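Local structure of CoA transferase (Mycobacterium tuberculosis, 5YIY) at residues 20-25 and 67-72; 32-37 and 370-375; 75-80 and 381-386; 276-281 and 308-313. The protein probably acts in fatty acid metabolism as a homodimeric family III CoA transferase, binding fatty acyl-CoAs of varying chain length, palmitoyl-CoA most tightly. The protein carries 1 engineered substitution. One frame throughout, in Å; residues are numbered along the deposited sequence.

Contact 1. Residues 20-25 and 67-72; sequences QNVAGP and LPNNRG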
loop_
_atom_site.group_PDB
_atom_site.type_symbol
_atom_site.label_atom_id
_atom_site.label_comp_id
_atom_site.label_asym_id
_atom_site.label_seq_id
_atom_site.Cartn_x
_atom_site.Cartn_y
_atom_site.Cartn_z
ATOM N N GLN A 20 -12.634 -12.830 -2.932
ATOM C CA GLN A 20 -11.848 -13.996 -2.540
ATOM C C GLN A 20 -10.379 -13.630 -2.350
ATOM O O GLN A 20 -9.957 -12.525 -2.695
ATOM C CB GLN A 20 -11.966 -15.105 -3.587
ATOM C CG GLN A 20 -13.388 -15.491 -3.956
ATOM C CD GLN A 20 -13.447 -16.801 -4.718
ATOM O OE1 GLN A 20 -12.494 -17.179 -5.400
ATOM N NE2 GLN A 20 -14.572 -17.497 -4.613
ATOM N N ASN A 21 -9.615 -14.571 -1.801
ATOM C CA ASN A 21 -8.168 -14.433 -1.617
ATOM C C ASN A 21 -7.764 -13.317 -0.652
ATOM O O ASN A 21 -8.174 -13.316 0.508
ATOM C CB ASN A 21 -7.477 -14.230 -2.968
ATOM C CG ASN A 21 -7.829 -15.317 -3.966
ATOM O OD1 ASN A 21 -7.902 -16.494 -3.617
ATOM N ND2 ASN A 21 -8.050 -14.925 -5.215
ATOM N N VAL A 22 -6.949 -12.380 -1.129
ATOM C CA VAL A 22 -6.304 -11.416 -0.242
ATOM C C VAL A 22 -6.825 -9.982 -0.351
ATOM O O VAL A 22 -7.289 -9.412 0.636
ATOM C CB VAL A 22 -4.782 -11.384 -0.489
ATOM C CG1 VAL A 22 -4.121 -10.340 0.398
ATOM C CG2 VAL A 22 -4.179 -12.759 -0.247
ATOM N N ALA A 23 -6.744 -9.405 -1.549
ATOM C CA ALA A 23 -6.979 -7.974 -1.736
ATOM C C ALA A 23 -8.388 -7.543 -1.338
ATOM O O ALA A 23 -8.563 -6.611 -0.550
ATOM C CB ALA A 23 -6.703 -7.586 -3.180
ATOM N N GLY A 24 -9.389 -8.223 -1.882
ATOM C CA GLY A 24 -10.776 -7.929 -1.564
ATOM C C GLY A 24 -11.180 -8.165 -0.116
ATOM O O GLY A 24 -11.759 -7.278 0.511
ATOM N N PRO A 25 -10.889 -9.362 0.425
ATOM C CA PRO A 25 -11.218 -9.657 1.824
ATOM C C PRO A 25 -10.525 -8.741 2.833
ATOM O O PRO A 25 -11.096 -8.476 3.890
ATOM C CB PRO A 25 -10.738 -11.100 1.991
ATOM C CG PRO A 25 -10.893 -11.682 0.638
ATOM C CD PRO A 25 -10.474 -10.581 -0.292
ATOM N N LEU A 67 -7.395 -16.627 6.896
ATOM C CA LEU A 67 -7.556 -16.304 8.313
ATOM C C LEU A 67 -7.306 -14.834 8.696
ATOM O O LEU A 67 -8.120 -14.246 9.409
ATOM C CB LEU A 67 -6.646 -17.216 9.144
ATOM C CG LEU A 67 -6.479 -16.950 10.640
ATOM C CD1 LEU A 67 -7.814 -16.919 11.357
ATOM C CD2 LEU A 67 -5.594 -18.020 11.236
ATOM N N PRO A 68 -6.193 -14.229 8.236
ATOM C CA PRO A 68 -5.951 -12.866 8.729
ATOM C C PRO A 68 -6.833 -11.794 8.085
ATOM O O PRO A 68 -6.765 -10.636 8.498
ATOM C CB PRO A 68 -4.483 -12.629 8.371
ATOM C CG PRO A 68 -4.275 -13.446 7.152
ATOM C CD PRO A 68 -5.100 -14.687 7.357
ATOM N N ASN A 69 -7.644 -12.166 7.101
ATOM C CA ASN A 69 -8.444 -11.182 6.377
ATOM C C ASN A 69 -9.949 -11.414 6.470
ATOM O O ASN A 69 -10.724 -10.762 5.771
ATOM C CB ASN A 69 -8.029 -11.154 4.904
ATOM C CG ASN A 69 -6.607 -10.669 4.710
ATOM O OD1 ASN A 69 -6.134 -9.789 5.430
ATOM N ND2 ASN A 69 -5.914 -11.244 3.733
ATOM N N ASN A 70 -10.366 -12.335 7.333
ATOM C CA ASN A 70 -11.784 -12.653 7.459
ATOM C C ASN A 70 -12.248 -12.794 8.905
ATOM O O ASN A 70 -13.212 -13.504 9.188
ATOM C CB ASN A 70 -12.106 -13.932 6.686
ATOM C CG ASN A 70 -11.880 -13.781 5.194
ATOM O OD1 ASN A 70 -12.751 -13.303 4.468
ATOM N ND2 ASN A 70 -10.702 -14.183 4.731
ATOM N N ARG A 71 -11.563 -12.110 9.815
ATOM C CA ARG A 71 -11.944 -12.117 11.223
ATOM C C ARG A 71 -13.239 -11.342 11.446
ATOM O O ARG A 71 -13.408 -10.239 10.928
ATOM C CB ARG A 71 -10.829 -11.524 12.086
ATOM C CG ARG A 71 -9.516 -12.286 12.031
ATOM C CD ARG A 71 -8.407 -11.542 12.766
ATOM N NE ARG A 71 -7.999 -10.324 12.069
ATOM C CZ ARG A 71 -8.401 -9.099 12.397
ATOM N NH1 ARG A 71 -9.225 -8.920 13.420
ATOM N NH2 ARG A 71 -7.975 -8.052 11.704
ATOM N N GLY A 72 -14.153 -11.927 12.214
ATOM C CA GLY A 72 -15.380 -11.251 12.593
ATOM C C GLY A 72 -16.421 -11.140 11.495
ATOM O O GLY A 72 -17.464 -10.514 11.684
#
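P25 and N69 mark the closest approach of the two backbones, with their CA atoms 5.5 Å apart. P25 lies in the first turn of helix 23-33. This helix follows the first strand, 14-17, of the parallel sheet of the Rossmann-fold domain. N69 lies in the loop that leads into the edge strand 74-77. No hydrogen bond joins the two segments directly. The carbonyl oxygens P25 O and N69 O come within 3.0 Å of each other. Two acceptors this close would repel, but K73 NZ is bonded to both and also to N70 OD1, so oxygens of three residues grip one lysine. N70 OD1 has a second lysine partner, K40 NZ, and N70 ND2 is bonded to F66 O. The buried N70 amide is thus fixed at both ends. V22 lies beside the contact, and its side chain touches A175, the engineered alanine at the position inferred to be the nucleophile. The side chains that meet across the segments gather on the proline ring. With N70 CG beside its own backbone N (chi1 -64°), the amide comes up to this ring. P25 CB lies 3.9 Å from N70 OD1. N69 also turns its CB toward the proline, and the two beta carbons, P25 CB and N69 CB, pack at 4.0 Å.

Contact 2. Residues 32-37 and 370-375; sequences VDLGAE and ASFRAV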
loop_
_atom_site.group_PDB
_atom_site.type_symbol
_atom_site.label_atom_id
_atom_site.label_comp_id
_atom_site.label_asym_id
_atom_site.label_seq_id
_atom_site.Cartn_x
_atom_site.Cartn_y
_atom_site.Cartn_z
ATOM N N VAL A 32 -14.655 -4.396 8.849
ATOM C CA VAL A 32 -15.033 -5.132 10.051
ATOM C C VAL A 32 -14.427 -4.473 11.286
ATOM O O VAL A 32 -15.108 -4.269 12.293
ATOM C CB VAL A 32 -14.584 -6.608 9.980
ATOM C CG1 VAL A 32 -14.556 -7.230 11.368
ATOM C CG2 VAL A 32 -15.501 -7.397 9.065
ATOM N N ASP A 33 -13.146 -4.131 11.193
ATOM C CA ASP A 33 -12.438 -3.486 12.292
ATOM C C ASP A 33 -13.026 -2.111 12.600
ATOM O O ASP A 33 -12.952 -1.633 13.733
ATOM C CB ASP A 33 -10.947 -3.360 11.969
ATOM C CG ASP A 33 -10.237 -4.700 11.966
ATOM O OD1 ASP A 33 -10.838 -5.696 12.421
ATOM O OD2 ASP A 33 -9.077 -4.758 11.508
ATOM N N LEU A 34 -13.612 -1.479 11.586
ATOM C CA LEU A 34 -14.242 -0.176 11.763
ATOM C C LEU A 34 -15.704 -0.300 12.192
ATOM O O LEU A 34 -16.415 0.700 12.282
ATOM C CB LEU A 34 -14.138 0.647 10.477
ATOM C CG LEU A 34 -12.719 1.008 10.029
ATOM C CD1 LEU A 34 -12.740 1.724 8.687
ATOM C CD2 LEU A 34 -12.020 1.854 11.084
ATOM N N GLY A 35 -16.147 -1.527 12.448
ATOM C CA GLY A 35 -17.449 -1.755 13.050
ATOM C C GLY A 35 -18.575 -2.176 12.123
ATOM O O GLY A 35 -19.705 -2.369 12.569
ATOM N N ALA A 36 -18.279 -2.325 10.836
ATOM C CA ALA A 36 -19.305 -2.694 9.866
ATOM C C ALA A 36 -19.640 -4.180 9.931
ATOM O O ALA A 36 -18.789 -5.005 10.266
ATOM C CB ALA A 36 -18.864 -2.321 8.460
ATOM N N GLU A 37 -20.887 -4.514 9.614
ATOM C CA GLU A 37 -21.294 -5.907 9.480
ATOM C C GLU A 37 -20.995 -6.389 8.067
ATOM O O GLU A 37 -21.599 -5.921 7.102
ATOM C CB GLU A 37 -22.780 -6.078 9.795
ATOM C CG GLU A 37 -23.265 -7.518 9.702
ATOM C CD GLU A 37 -24.770 -7.640 9.821
ATOM O OE1 GLU A 37 -25.241 -8.589 10.482
ATOM O OE2 GLU A 37 -25.485 -6.795 9.242
ATOM N N ALA A 370 -7.860 6.740 18.573
ATOM C CA ALA A 370 -7.858 6.921 20.022
ATOM C C ALA A 370 -9.204 6.582 20.659
ATOM O O ALA A 370 -9.244 6.039 21.769
ATOM C CB ALA A 370 -7.454 8.353 20.370
ATOM N N SER A 371 -10.309 6.902 19.988
ATOM C CA SER A 371 -11.636 6.801 20.584
ATOM C C SER A 371 -12.230 5.400 20.501
ATOM O O SER A 371 -13.262 5.140 21.132
ATOM C CB SER A 371 -12.595 7.791 19.915
ATOM O OG SER A 371 -13.105 7.258 18.705
ATOM N N PHE A 372 -11.619 4.501 19.739
ATOM C CA PHE A 372 -12.072 3.119 19.666
ATOM C C PHE A 372 -10.886 2.249 19.269
ATOM O O PHE A 372 -9.791 2.745 18.998
ATOM C CB PHE A 372 -13.236 2.964 18.682
ATOM C CG PHE A 372 -12.855 3.195 17.250
ATOM C CD1 PHE A 372 -12.782 4.477 16.732
ATOM C CD2 PHE A 372 -12.564 2.125 16.421
ATOM C CE1 PHE A 372 -12.427 4.686 15.414
ATOM C CE2 PHE A 372 -12.210 2.330 15.103
ATOM C CZ PHE A 372 -12.141 3.610 14.599
ATOM N N ARG A 373 -11.124 0.940 19.216
ATOM C CA ARG A 373 -10.096 -0.073 18.985
ATOM C C ARG A 373 -10.388 -0.752 17.651
ATOM O O ARG A 373 -11.357 -1.510 17.538
ATOM C CB ARG A 373 -10.099 -1.081 20.132
ATOM C CG ARG A 373 -8.866 -1.927 20.317
ATOM C CD ARG A 373 -9.042 -2.684 21.619
ATOM N NE ARG A 373 -7.961 -3.620 21.882
ATOM C CZ ARG A 373 -6.805 -3.276 22.434
ATOM N NH1 ARG A 373 -6.583 -2.010 22.770
ATOM N NH2 ARG A 373 -5.874 -4.195 22.645
ATOM N N ALA A 374 -9.559 -0.477 16.639
ATOM C CA ALA A 374 -9.784 -0.990 15.286
ATOM C C ALA A 374 -9.256 -2.420 15.191
ATOM O O ALA A 374 -8.340 -2.746 14.435
ATOM C CB ALA A 374 -9.139 -0.085 14.245
ATOM N N VAL A 375 -9.882 -3.285 15.978
ATOM C CA VAL A 375 -9.481 -4.680 16.093
ATOM C C VAL A 375 -10.716 -5.512 16.402
ATOM O O VAL A 375 -11.605 -5.079 17.143
ATOM C CB VAL A 375 -8.393 -4.862 17.176
ATOM C CG1 VAL A 375 -8.709 -6.049 18.085
ATOM C CG2 VAL A 375 -7.025 -5.031 16.531
#
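D33 and A374 bring the end of helix 23-33 against a loop of the C-terminal part of the chain, their CA atoms 4.7 Å apart. The helix finishes in a Schellman motif, with G35 at C-prime and its N bonded to V32 O. The facing loop makes an inverse gamma turn centred on A374.

No classical hydrogen bond crosses. A374 CA points its hydrogen at D33 O, 3.6 Å away, with an angle of 154° at the hydrogen. K8 NZ is bonded to D33 O and to R373 O, so it ties the helix end to the turn. The D33 carboxylate lies beside A374 and V375; its strongest partner is T365 OG1, bonded to OD2. D33 CB packs against A374 O at 3.6 Å.

The apolar contact belongs to L34 and F372. F372 has CG between its backbone N and carbonyl carbon (chi1 68°), which swings the ring toward the helix end. The ring also stacks with Y369 and meets H192 of the second subunit edge-to-face, so the contact borders the dimer interface. L34 approaches with one methyl, at the ring edge and near its plane: L34 CD2 lies 3.9 Å from F372 CZ.

Contact 3. Residues 75-80 and 381-386; sequences SVTVDL and PTAGEH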
loop_
_atom_site.group_PDB
_atom_site.type_symbol
_atom_site.label_atom_id
_atom_site.label_comp_id
_atom_site.label_asym_id
_atom_site.label_seq_id
_atom_site.Cartn_x
_atom_site.Cartn_y
_atom_site.Cartn_z
ATOM N N SER A 75 -20.654 -15.607 7.055
ATOM C CA SER A 75 -20.530 -16.363 5.813
ATOM C C SER A 75 -21.861 -16.875 5.274
ATOM O O SER A 75 -22.722 -17.329 6.027
ATOM C CB SER A 75 -19.575 -17.541 6.012
ATOM O OG SER A 75 -19.428 -18.286 4.816
ATOM N N VAL A 76 -22.011 -16.800 3.956
ATOM C CA VAL A 76 -23.179 -17.339 3.272
ATOM C C VAL A 76 -22.748 -18.189 2.080
ATOM O O VAL A 76 -22.078 -17.704 1.169
ATOM C CB VAL A 76 -24.128 -16.221 2.796
ATOM C CG1 VAL A 76 -25.118 -16.757 1.773
ATOM C CG2 VAL A 76 -24.857 -15.604 3.980
ATOM N N THR A 77 -23.127 -19.463 2.101
ATOM C CA THR A 77 -22.798 -20.391 1.024
ATOM C C THR A 77 -23.921 -20.428 -0.007
ATOM O O THR A 77 -25.094 -20.550 0.350
ATOM C CB THR A 77 -22.532 -21.810 1.573
ATOM O OG1 THR A 77 -21.166 -21.910 1.995
ATOM C CG2 THR A 77 -22.800 -22.866 0.512
ATOM N N VAL A 78 -23.561 -20.322 -1.284
ATOM C CA VAL A 78 -24.558 -20.205 -2.342
ATOM C C VAL A 78 -23.950 -20.470 -3.728
ATOM O O VAL A 78 -22.764 -20.221 -3.953
ATOM C CB VAL A 78 -25.218 -18.803 -2.297
ATOM C CG1 VAL A 78 -24.332 -17.755 -2.961
ATOM C CG2 VAL A 78 -26.592 -18.835 -2.923
ATOM N N ASP A 79 -24.761 -20.993 -4.644
ATOM C CA ASP A 79 -24.305 -21.280 -6.005
ATOM C C ASP A 79 -24.852 -20.254 -6.992
ATOM O O ASP A 79 -25.924 -20.441 -7.566
ATOM C CB ASP A 79 -24.721 -22.691 -6.431
ATOM C CG ASP A 79 -24.270 -23.034 -7.841
ATOM O OD1 ASP A 79 -23.245 -22.479 -8.292
ATOM O OD2 ASP A 79 -24.939 -23.860 -8.498
ATOM N N LEU A 80 -24.084 -19.187 -7.207
ATOM C CA LEU A 80 -24.531 -18.014 -7.961
ATOM C C LEU A 80 -25.029 -18.284 -9.383
ATOM O O LEU A 80 -25.612 -17.402 -10.012
ATOM C CB LEU A 80 -23.398 -16.988 -8.020
ATOM C CG LEU A 80 -23.002 -16.351 -6.688
ATOM C CD1 LEU A 80 -21.768 -15.478 -6.854
ATOM C CD2 LEU A 80 -24.160 -15.544 -6.123
ATOM N N PRO A 381 -15.806 -16.966 10.176
ATOM C CA PRO A 381 -16.953 -17.867 10.209
ATOM C C PRO A 381 -16.645 -19.145 9.453
ATOM O O PRO A 381 -15.804 -19.172 8.550
ATOM C CB PRO A 381 -18.042 -17.063 9.497
ATOM C CG PRO A 381 -17.257 -16.301 8.460
ATOM C CD PRO A 381 -15.965 -15.911 9.155
ATOM N N THR A 382 -17.331 -20.216 9.834
ATOM C CA THR A 382 -17.303 -21.395 8.992
ATOM C C THR A 382 -18.098 -21.112 7.721
ATOM O O THR A 382 -18.959 -20.230 7.685
ATOM C CB THR A 382 -17.860 -22.617 9.726
ATOM O OG1 THR A 382 -19.136 -22.303 10.301
ATOM C CG2 THR A 382 -16.905 -23.057 10.824
ATOM N N ALA A 383 -17.803 -21.844 6.673
ATOM C CA ALA A 383 -18.476 -21.646 5.422
ATOM C C ALA A 383 -19.943 -21.942 5.562
ATOM O O ALA A 383 -20.322 -22.963 6.070
ATOM C CB ALA A 383 -17.843 -22.498 4.352
ATOM N N GLY A 384 -20.770 -20.998 5.156
ATOM C CA GLY A 384 -22.201 -21.112 5.251
ATOM C C GLY A 384 -22.739 -21.111 6.658
ATOM O O GLY A 384 -23.819 -21.571 6.901
ATOM N N GLU A 385 -22.015 -20.516 7.582
ATOM C CA GLU A 385 -22.387 -20.481 8.967
ATOM C C GLU A 385 -23.679 -19.763 9.221
ATOM O O GLU A 385 -24.406 -20.110 10.100
ATOM C CB GLU A 385 -21.275 -19.835 9.777
ATOM C CG GLU A 385 -21.531 -19.783 11.268
ATOM C CD GLU A 385 -20.278 -19.604 12.093
ATOM O OE1 GLU A 385 -19.186 -19.890 11.611
ATOM O OE2 GLU A 385 -20.381 -19.183 13.239
ATOM N N HIS A 386 -23.915 -18.711 8.477
ATOM C CA HIS A 386 -25.071 -17.893 8.630
ATOM C C HIS A 386 -26.111 -18.093 7.575
ATOM O O HIS A 386 -26.948 -17.264 7.373
ATOM C CB HIS A 386 -24.645 -16.451 8.740
ATOM C CG HIS A 386 -23.699 -16.214 9.857
ATOM N ND1 HIS A 386 -22.352 -16.416 9.741
ATOM C CD2 HIS A 386 -23.909 -15.832 11.128
ATOM C CE1 HIS A 386 -21.768 -16.154 10.887
ATOM N NE2 HIS A 386 -22.694 -15.804 11.747
#
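S75 takes part in all three hydrogen bonds between the segments. S75 N donates to H386 ND1 at 3.3 Å. The bond is fairly straight, 162° at the hydrogen, but the donor sits 31° out of the imidazole plane. S75 O accepts from H386 N at 3.1 Å, in the carbonyl plane. The serine hydroxyl is anti to the backbone N (chi1 -180°), and S75 OG receives G384 N at 3.0 Å. S75 OG is also bonded to E42 OE1, so this buried hydroxyl has two partners.

The loop side is a type II turn from T382 to E385. G384 takes the third position, with the positive phi that favours glycine there. E385 N is bonded to T382 O at 3.1 Å. E385 OE1 closes the turn again by accepting T382 N, nearly along its C-O axis, and T382 OG1, from above the carboxylate plane. T77 OG1 packs on G384 without bonding to it.

Strand 74-77 is one of the two outermost strands of the parallel sheet within this chain. V76 pairs with K40 and E42 of strand 37-42, while the loop bonds to S75 along the outer edge. Beyond it, N387 OD1 of helix 387-390 takes T77 N, and V76 packs on N387 and F390.

Contact 4. Residues 276-281 and 308-313; sequences YLIGRP and LALASK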
loop_
_atom_site.group_PDB
_atom_site.type_symbol
_atom_site.label_atom_id
_atom_site.label_comp_id
_atom_site.label_asym_id
_atom_site.label_seq_id
_atom_site.Cartn_x
_atom_site.Cartn_y
_atom_site.Cartn_z
ATOM N N TYR A 276 31.319 13.214 9.767
ATOM C CA TYR A 276 32.044 13.445 11.009
ATOM C C TYR A 276 32.128 12.179 11.856
ATOM O O TYR A 276 33.183 11.856 12.403
ATOM C CB TYR A 276 31.381 14.568 11.811
ATOM C CG TYR A 276 31.833 14.641 13.253
ATOM C CD1 TYR A 276 33.066 15.185 13.589
ATOM C CD2 TYR A 276 31.023 14.169 14.280
ATOM C CE1 TYR A 276 33.482 15.252 14.906
ATOM C CE2 TYR A 276 31.430 14.233 15.598
ATOM C CZ TYR A 276 32.660 14.776 15.905
ATOM O OH TYR A 276 33.069 14.843 17.217
ATOM N N LEU A 277 31.009 11.468 11.959
ATOM C CA LEU A 277 30.928 10.264 12.779
ATOM C C LEU A 277 31.809 9.133 12.252
ATOM O O LEU A 277 32.325 8.329 13.029
ATOM C CB LEU A 277 29.477 9.792 12.883
ATOM C CG LEU A 277 28.545 10.703 13.687
ATOM C CD1 LEU A 277 27.105 10.229 13.589
ATOM C CD2 LEU A 277 28.991 10.778 15.140
ATOM N N ILE A 278 31.976 9.067 10.935
ATOM C CA ILE A 278 32.792 8.018 10.332
ATOM C C ILE A 278 34.242 8.460 10.161
ATOM O O ILE A 278 35.069 7.713 9.639
ATOM C CB ILE A 278 32.237 7.587 8.963
ATOM C CG1 ILE A 278 32.322 8.744 7.964
ATOM C CG2 ILE A 278 30.806 7.086 9.104
ATOM C CD1 ILE A 278 31.556 8.504 6.682
ATOM N N GLY A 279 34.545 9.676 10.605
ATOM C CA GLY A 279 35.904 10.183 10.570
ATOM C C GLY A 279 36.382 10.583 9.186
ATOM O O GLY A 279 37.556 10.410 8.858
ATOM N N ARG A 280 35.477 11.116 8.372
ATOM C CA ARG A 280 35.832 11.561 7.026
ATOM C C ARG A 280 35.356 12.984 6.734
ATOM O O ARG A 280 34.428 13.178 5.949
ATOM C CB ARG A 280 35.260 10.603 5.978
ATOM C CG ARG A 280 35.768 9.174 6.089
ATOM C CD ARG A 280 37.224 9.073 5.664
ATOM N NE ARG A 280 37.459 9.699 4.366
ATOM C CZ ARG A 280 37.434 9.050 3.206
ATOM N NH1 ARG A 280 37.181 7.748 3.177
ATOM N NH2 ARG A 280 37.659 9.703 2.075
ATOM N N PRO A 281 35.993 13.986 7.362
ATOM C CA PRO A 281 35.632 15.392 7.145
ATOM C C PRO A 281 35.933 15.864 5.725
ATOM O O PRO A 281 35.327 16.827 5.255
ATOM C CB PRO A 281 36.507 16.145 8.159
ATOM C CG PRO A 281 36.977 15.105 9.129
ATOM C CD PRO A 281 37.094 13.851 8.329
ATOM N N LEU A 308 34.897 2.276 2.786
ATOM C CA LEU A 308 36.274 2.286 3.264
ATOM C C LEU A 308 36.315 2.716 4.728
ATOM O O LEU A 308 37.069 2.165 5.530
ATOM C CB LEU A 308 37.139 3.213 2.408
ATOM C CG LEU A 308 38.597 3.388 2.840
ATOM C CD1 LEU A 308 39.378 2.101 2.635
ATOM C CD2 LEU A 308 39.249 4.540 2.089
ATOM N N ALA A 309 35.491 3.702 5.068
ATOM C CA ALA A 309 35.417 4.211 6.432
ATOM C C ALA A 309 34.632 3.267 7.338
ATOM O O ALA A 309 34.958 3.106 8.514
ATOM C CB ALA A 309 34.793 5.598 6.447
ATOM N N LEU A 310 33.592 2.648 6.785
ATOM C CA LEU A 310 32.736 1.746 7.549
ATOM C C LEU A 310 33.408 0.405 7.839
ATOM O O LEU A 310 32.876 -0.415 8.586
ATOM C CB LEU A 310 31.416 1.515 6.811
ATOM C CG LEU A 310 30.480 2.721 6.705
ATOM C CD1 LEU A 310 29.320 2.418 5.775
ATOM C CD2 LEU A 310 29.975 3.131 8.081
ATOM N N ALA A 311 34.576 0.187 7.243
ATOM C CA ALA A 311 35.323 -1.051 7.438
ATOM C C ALA A 311 35.863 -1.171 8.862
ATOM O O ALA A 311 36.236 -2.259 9.304
ATOM C CB ALA A 311 36.461 -1.142 6.433
ATOM N N SER A 312 35.909 -0.048 9.571
ATOM C CA SER A 312 36.452 -0.008 10.924
ATOM C C SER A 312 35.600 -0.774 11.934
ATOM O O SER A 312 36.130 -1.436 12.827
ATOM C CB SER A 312 36.606 1.444 11.385
ATOM O OG SER A 312 37.546 2.139 10.583
ATOM N N LYS A 313 34.282 -0.684 11.791
ATOM C CA LYS A 313 33.369 -1.275 12.766
ATOM C C LYS A 313 32.340 -2.196 12.118
ATOM O O LYS A 313 32.109 -2.134 10.910
ATOM C CB LYS A 313 32.657 -0.170 13.549
ATOM C CG LYS A 313 33.603 0.792 14.248
ATOM C CD LYS A 313 32.916 2.097 14.603
ATOM C CE LYS A 313 33.597 2.769 15.784
ATOM N NZ LYS A 313 33.203 4.198 15.909
#
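I278 and A309 join the ends of two helices, 268-277 and 299-310, in a part of the chain far from the Rossmann sheet, probably the small domain. The first helix ends in a Schellman motif: G279 has positive phi, and G279 N is bonded back to Y276 O at 3.1 Å. I278 and R280, on either side of G279 in sequence, both point toward the second helix.

The A309 methyl packs against both residues. A309 CB is 4.1 Å from I278 CB. On the arginine side, A309 CB lies 3.7 Å from R280 CG. I278 places CG1 between its backbone N and carbonyl carbon (chi1 65°), a crowded position. CG2 then lies beside the backbone N, where I278 CG2 meets L310 CD2 at 4.2 Å. These two side chains run obliquely to each other. I278 also touches W318 of helix 315-324, whose NE1 is bonded to L310 O.

R280 is folded rather than extended, with bends at chi2 (-71°) and chi3 (-51°). Its aliphatic part covers A309, while its charged end turns to acids. R280 NH2 forms salt bridges with D282 and E305, which would hold the bent chain in place. L308 crosses the arginine chain at about a right angle. Its CD2 methyl reaches the guanidinium obliquely, with L308 CD2 4.0 Å from R280 NH1.

In the fold
Contact 1 touches both contact 2 and contact 3, which stay about 7 Å apart at their nearest atoms. Contacts 1 and 2 share helix 23-33, one near its start and one at its end. They touch where R71 O meets V32 CG1 at 3.3 Å, and R71 NH2 forms a long, weak ion pair with D33 OD2 at 3.5 Å. Contact 1 meets contact 3 through N70 O and P381 CD, 3.7 Å apart. Contact 1 is the one beside the active site: the V22 side chain is about 4 Å from that of A175. Both contacts 1 and 2 touch the second subunit. Contact 4 stands apart, its centre about 48 Å from that of contact 1 and about 62 Å from that of contact 3.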